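Local coordinates for protein activated BY transcription factor SSRB (Salmonella enterica, PDB 2WNW) that belongs to glycosyl hydrolase family 30, combining a TIM barrel with a beta-sandwich domain, and is also known as SrfJ, at residues R164-I175 and F216-L225. Numbering follows the deposited sequence.
Sequences RECYADWADIII and FAVQYLRPRL
Arg224 reaches from helix 210-227 onto Ala168, Ala171, Asp172 and Ile175 of helix 167-183, joining two consecutive outer helices of the TIM barrel, which follow strands 138-143 and 190-192. The axes of segments 167-175 and 216-225 cross at -44°, with knobs-into-holes packing. Arg224 CB lies against Ile175 CG1 and CD1. From there the chain runs extended to NE; Arg224 CD passes Ala171 CB at 3.7 Å, and Arg224 NE forms a salt bridge with Asp172 OD1 (2.8 Å). That hydrogen bond lies in the guanidinium plane but meets the carboxylate from above its own plane. Arg224 NH1 donates back to Tyr220 O of its own helix, 2.9 Å away, while its NH2 touches Ala168 CB and donates to a water that in turn donates to Asp172 OD2. Three partners around its edge thus fix the guanidinium's rotation. Deeper in, Phe216 is another knob: with CG anti to the backbone N (chi1 -172°), its ring enters between Tyr167, Trp170, Ala171 and Ile174, one edge turned to the face of Tyr167 in an offset edge-to-face pair. Tyr167 in turn directs its own edge at the face of Tyr220, and its CB sits over that face. At the buried end, Phe216 CZ packs 3.4 Å from Trp170 CD1.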
loop_
_atom_site.group_PDB
_atom_site.type_symbol
_atom_site.label_atom_id
_atom_site.label_comp_id
_atom_site.label_asym_id
_atom_site.label_seq_id
_atom_site.Cartn_x
_atom_site.Cartn_y
_atom_site.Cartn_z
ATOM N N ARG A 164 5.434 21.249 -35.460
ATOM C CA ARG A 164 4.716 20.155 -36.102
ATOM C C ARG A 164 5.371 19.697 -37.400
ATOM O O ARG A 164 5.366 18.507 -37.709
ATOM C CB ARG A 164 3.263 20.553 -36.374
ATOM C CG ARG A 164 2.447 19.440 -37.017
ATOM C CD ARG A 164 2.354 18.217 -36.106
ATOM N NE ARG A 164 1.968 17.018 -36.846
ATOM C CZ ARG A 164 1.659 15.854 -36.281
ATOM N NH1 ARG A 164 1.688 15.725 -34.962
ATOM N NH2 ARG A 164 1.324 14.818 -37.039
ATOM N N GLU A 165 5.945 20.631 -38.152
ATOM C CA GLU A 165 6.584 20.268 -39.409
ATOM C C GLU A 165 7.953 19.617 -39.214
ATOM O O GLU A 165 8.622 19.266 -40.189
ATOM C CB GLU A 165 6.707 21.491 -40.332
ATOM C CG GLU A 165 7.573 22.633 -39.817
ATOM C CD GLU A 165 6.821 23.609 -38.920
ATOM O OE1 GLU A 165 7.337 24.729 -38.713
ATOM O OE2 GLU A 165 5.728 23.268 -38.420
ATOM N N CYS A 166 8.364 19.447 -37.957
ATOM C CA CYS A 166 9.654 18.824 -37.657
ATOM C C CYS A 166 9.526 17.462 -36.977
ATOM O O CYS A 166 10.527 16.891 -36.541
ATOM C CB CYS A 166 10.502 19.744 -36.774
ATOM S SG CYS A 166 11.013 21.274 -37.585
ATOM N N TYR A 167 8.308 16.938 -36.883
ATOM C CA TYR A 167 8.117 15.637 -36.247
ATOM C C TYR A 167 8.889 14.549 -36.984
ATOM O O TYR A 167 9.602 13.757 -36.366
ATOM C CB TYR A 167 6.626 15.281 -36.181
ATOM C CG TYR A 167 5.926 15.801 -34.939
ATOM C CD1 TYR A 167 6.083 17.125 -34.526
ATOM C CD2 TYR A 167 5.091 14.971 -34.187
ATOM C CE1 TYR A 167 5.424 17.614 -33.394
ATOM C CE2 TYR A 167 4.426 15.448 -33.056
ATOM C CZ TYR A 167 4.593 16.768 -32.666
ATOM O OH TYR A 167 3.918 17.247 -31.565
ATOM N N ALA A 168 8.753 14.511 -38.305
ATOM C CA ALA A 168 9.455 13.512 -39.101
ATOM C C ALA A 168 10.968 13.672 -38.976
ATOM O O ALA A 168 11.698 12.688 -38.815
ATOM C CB ALA A 168 9.036 13.621 -40.563
ATOM N N ASP A 169 11.441 14.913 -39.046
ATOM C CA ASP A 169 12.873 15.175 -38.954
ATOM C C ASP A 169 13.471 14.782 -37.604
ATOM O O ASP A 169 14.585 14.261 -37.546
ATOM C CB ASP A 169 13.165 16.654 -39.236
ATOM C CG ASP A 169 12.797 17.064 -40.654
ATOM O OD1 ASP A 169 13.140 16.322 -41.597
ATOM O OD2 ASP A 169 12.178 18.134 -40.827
ATOM N N TRP A 170 12.740 15.031 -36.521
ATOM C CA TRP A 170 13.234 14.686 -35.187
ATOM C C TRP A 170 13.268 13.163 -35.066
ATOM O O TRP A 170 14.223 12.593 -34.538
ATOM C CB TRP A 170 12.319 15.285 -34.111
ATOM C CG TRP A 170 12.728 15.021 -32.669
ATOM C CD1 TRP A 170 11.883 14.769 -31.621
ATOM C CD2 TRP A 170 14.057 15.037 -32.113
ATOM N NE1 TRP A 170 12.596 14.628 -30.456
ATOM C CE2 TRP A 170 13.930 14.787 -30.725
ATOM C CE3 TRP A 170 15.339 15.238 -32.650
ATOM C CZ2 TRP A 170 15.035 14.734 -29.864
ATOM C CZ3 TRP A 170 16.442 15.185 -31.792
ATOM C CH2 TRP A 170 16.279 14.935 -30.414
ATOM N N ALA A 171 12.226 12.503 -35.565
ATOM C CA ALA A 171 12.180 11.048 -35.514
ATOM C C ALA A 171 13.359 10.477 -36.303
ATOM O O ALA A 171 13.981 9.503 -35.878
ATOM C CB ALA A 171 10.867 10.539 -36.086
ATOM N N ASP A 172 13.670 11.085 -37.449
ATOM C CA ASP A 172 14.785 10.617 -38.268
ATOM C C ASP A 172 16.118 10.784 -37.543
ATOM O O ASP A 172 17.011 9.952 -37.684
ATOM C CB ASP A 172 14.842 11.359 -39.612
ATOM C CG ASP A 172 13.745 10.926 -40.567
ATOM O OD1 ASP A 172 13.229 9.797 -40.418
ATOM O OD2 ASP A 172 13.413 11.711 -41.482
ATOM N N ILE A 173 16.260 11.864 -36.780
ATOM C CA ILE A 173 17.494 12.086 -36.035
ATOM C C ILE A 173 17.656 10.999 -34.979
ATOM O O ILE A 173 18.755 10.478 -34.782
ATOM C CB ILE A 173 17.501 13.457 -35.332
ATOM C CG1 ILE A 173 17.601 14.570 -36.377
ATOM C CG2 ILE A 173 18.668 13.536 -34.341
ATOM C CD1 ILE A 173 17.627 15.949 -35.783
ATOM N N ILE A 174 16.558 10.664 -34.305
ATOM C CA ILE A 174 16.591 9.628 -33.274
ATOM C C ILE A 174 17.003 8.291 -33.884
ATOM O O ILE A 174 17.742 7.527 -33.269
ATOM C CB ILE A 174 15.221 9.498 -32.566
ATOM C CG1 ILE A 174 14.948 10.765 -31.748
ATOM C CG2 ILE A 174 15.210 8.277 -31.657
ATOM C CD1 ILE A 174 13.562 10.828 -31.129
ATOM N N ILE A 175 16.534 8.005 -35.094
ATOM C CA ILE A 175 16.916 6.759 -35.748
ATOM C C ILE A 175 18.426 6.782 -36.019
ATOM O O ILE A 175 19.118 5.791 -35.789
ATOM C CB ILE A 175 16.160 6.558 -37.084
ATOM C CG1 ILE A 175 14.665 6.364 -36.813
ATOM C CG2 ILE A 175 16.724 5.350 -37.828
ATOM C CD1 ILE A 175 14.330 5.100 -36.024
ATOM N N PHE A 216 3.754 11.021 -31.685
ATOM C CA PHE A 216 5.155 10.932 -32.070
ATOM C C PHE A 216 5.647 9.499 -31.933
ATOM O O PHE A 216 6.383 9.001 -32.780
ATOM C CB PHE A 216 6.021 11.850 -31.204
ATOM C CG PHE A 216 7.445 11.951 -31.676
ATOM C CD1 PHE A 216 7.768 12.719 -32.791
ATOM C CD2 PHE A 216 8.454 11.243 -31.036
ATOM C CE1 PHE A 216 9.082 12.776 -33.263
ATOM C CE2 PHE A 216 9.766 11.293 -31.502
ATOM C CZ PHE A 216 10.080 12.060 -32.617
ATOM N N ALA A 217 5.231 8.830 -30.861
ATOM C CA ALA A 217 5.648 7.452 -30.628
ATOM C C ALA A 217 5.054 6.475 -31.642
ATOM O O ALA A 217 5.767 5.674 -32.246
ATOM C CB ALA A 217 5.253 7.024 -29.212
ATOM N N VAL A 218 3.743 6.558 -31.832
ATOM C CA VAL A 218 3.036 5.644 -32.720
ATOM C C VAL A 218 3.042 5.983 -34.207
ATOM O O VAL A 218 3.179 5.092 -35.046
ATOM C CB VAL A 218 1.573 5.479 -32.246
ATOM C CG1 VAL A 218 0.809 4.559 -33.187
ATOM C CG2 VAL A 218 1.560 4.928 -30.825
ATOM N N GLN A 219 2.893 7.259 -34.540
ATOM C CA GLN A 219 2.864 7.664 -35.942
ATOM C C GLN A 219 4.233 7.905 -36.566
ATOM O O GLN A 219 4.412 7.700 -37.768
ATOM C CB GLN A 219 2.009 8.921 -36.102
ATOM C CG GLN A 219 0.529 8.694 -35.860
ATOM C CD GLN A 219 -0.243 9.991 -35.792
ATOM O OE1 GLN A 219 0.028 10.926 -36.545
ATOM N NE2 GLN A 219 -1.217 10.056 -34.893
ATOM N N TYR A 220 5.203 8.329 -35.762
ATOM C CA TYR A 220 6.528 8.604 -36.304
ATOM C C TYR A 220 7.639 7.627 -35.938
ATOM O O TYR A 220 8.353 7.150 -36.821
ATOM C CB TYR A 220 6.945 10.030 -35.947
ATOM C CG TYR A 220 6.070 11.069 -36.614
ATOM C CD1 TYR A 220 4.811 11.381 -36.107
ATOM C CD2 TYR A 220 6.484 11.702 -37.787
ATOM C CE1 TYR A 220 3.980 12.299 -36.752
ATOM C CE2 TYR A 220 5.664 12.617 -38.439
ATOM C CZ TYR A 220 4.415 12.911 -37.917
ATOM O OH TYR A 220 3.603 13.818 -38.558
ATOM N N LEU A 221 7.797 7.321 -34.654
ATOM C CA LEU A 221 8.853 6.393 -34.249
ATOM C C LEU A 221 8.595 4.952 -34.670
ATOM O O LEU A 221 9.463 4.308 -35.257
ATOM C CB LEU A 221 9.073 6.448 -32.732
ATOM C CG LEU A 221 9.783 7.692 -32.190
ATOM C CD1 LEU A 221 9.896 7.598 -30.670
ATOM C CD2 LEU A 221 11.175 7.807 -32.816
ATOM N N ARG A 222 7.405 4.441 -34.374
ATOM C CA ARG A 222 7.084 3.061 -34.714
ATOM C C ARG A 222 7.357 2.666 -36.167
ATOM O O ARG A 222 8.093 1.715 -36.420
ATOM C CB ARG A 222 5.630 2.748 -34.337
ATOM C CG ARG A 222 5.449 2.403 -32.859
ATOM C CD ARG A 222 6.252 1.157 -32.503
ATOM N NE ARG A 222 6.191 0.834 -31.082
ATOM C CZ ARG A 222 7.098 0.097 -30.447
ATOM N NH1 ARG A 222 8.135 -0.399 -31.111
ATOM N NH2 ARG A 222 6.985 -0.125 -29.145
ATOM N N PRO A 223 6.783 3.393 -37.141
ATOM C CA PRO A 223 7.008 3.059 -38.554
ATOM C C PRO A 223 8.488 3.055 -38.945
ATOM O O PRO A 223 8.942 2.190 -39.696
ATOM C CB PRO A 223 6.228 4.145 -39.293
ATOM C CG PRO A 223 5.129 4.476 -38.344
ATOM C CD PRO A 223 5.858 4.533 -37.022
ATOM N N ARG A 224 9.241 4.024 -38.435
ATOM C CA ARG A 224 10.661 4.110 -38.749
ATOM C C ARG A 224 11.446 2.980 -38.101
ATOM O O ARG A 224 12.302 2.372 -38.738
ATOM C CB ARG A 224 11.214 5.474 -38.319
ATOM C CG ARG A 224 10.659 6.614 -39.168
ATOM C CD ARG A 224 11.110 7.992 -38.700
ATOM N NE ARG A 224 10.683 9.028 -39.639
ATOM C CZ ARG A 224 9.419 9.395 -39.837
ATOM N NH1 ARG A 224 8.436 8.823 -39.152
ATOM N NH2 ARG A 224 9.131 10.320 -40.743
ATOM N N LEU A 225 11.154 2.696 -36.836
ATOM C CA LEU A 225 11.843 1.616 -36.138
ATOM C C LEU A 225 11.603 0.307 -36.881
ATOM O O LEU A 225 12.519 -0.490 -37.068
ATOM C CB LEU A 225 11.327 1.499 -34.699
ATOM C CG LEU A 225 11.722 2.652 -33.769
ATOM C CD1 LEU A 225 10.871 2.614 -32.502
ATOM C CD2 LEU A 225 13.202 2.551 -33.444
HETATM O O HOH W 1 11.154 11.207 -42.753
#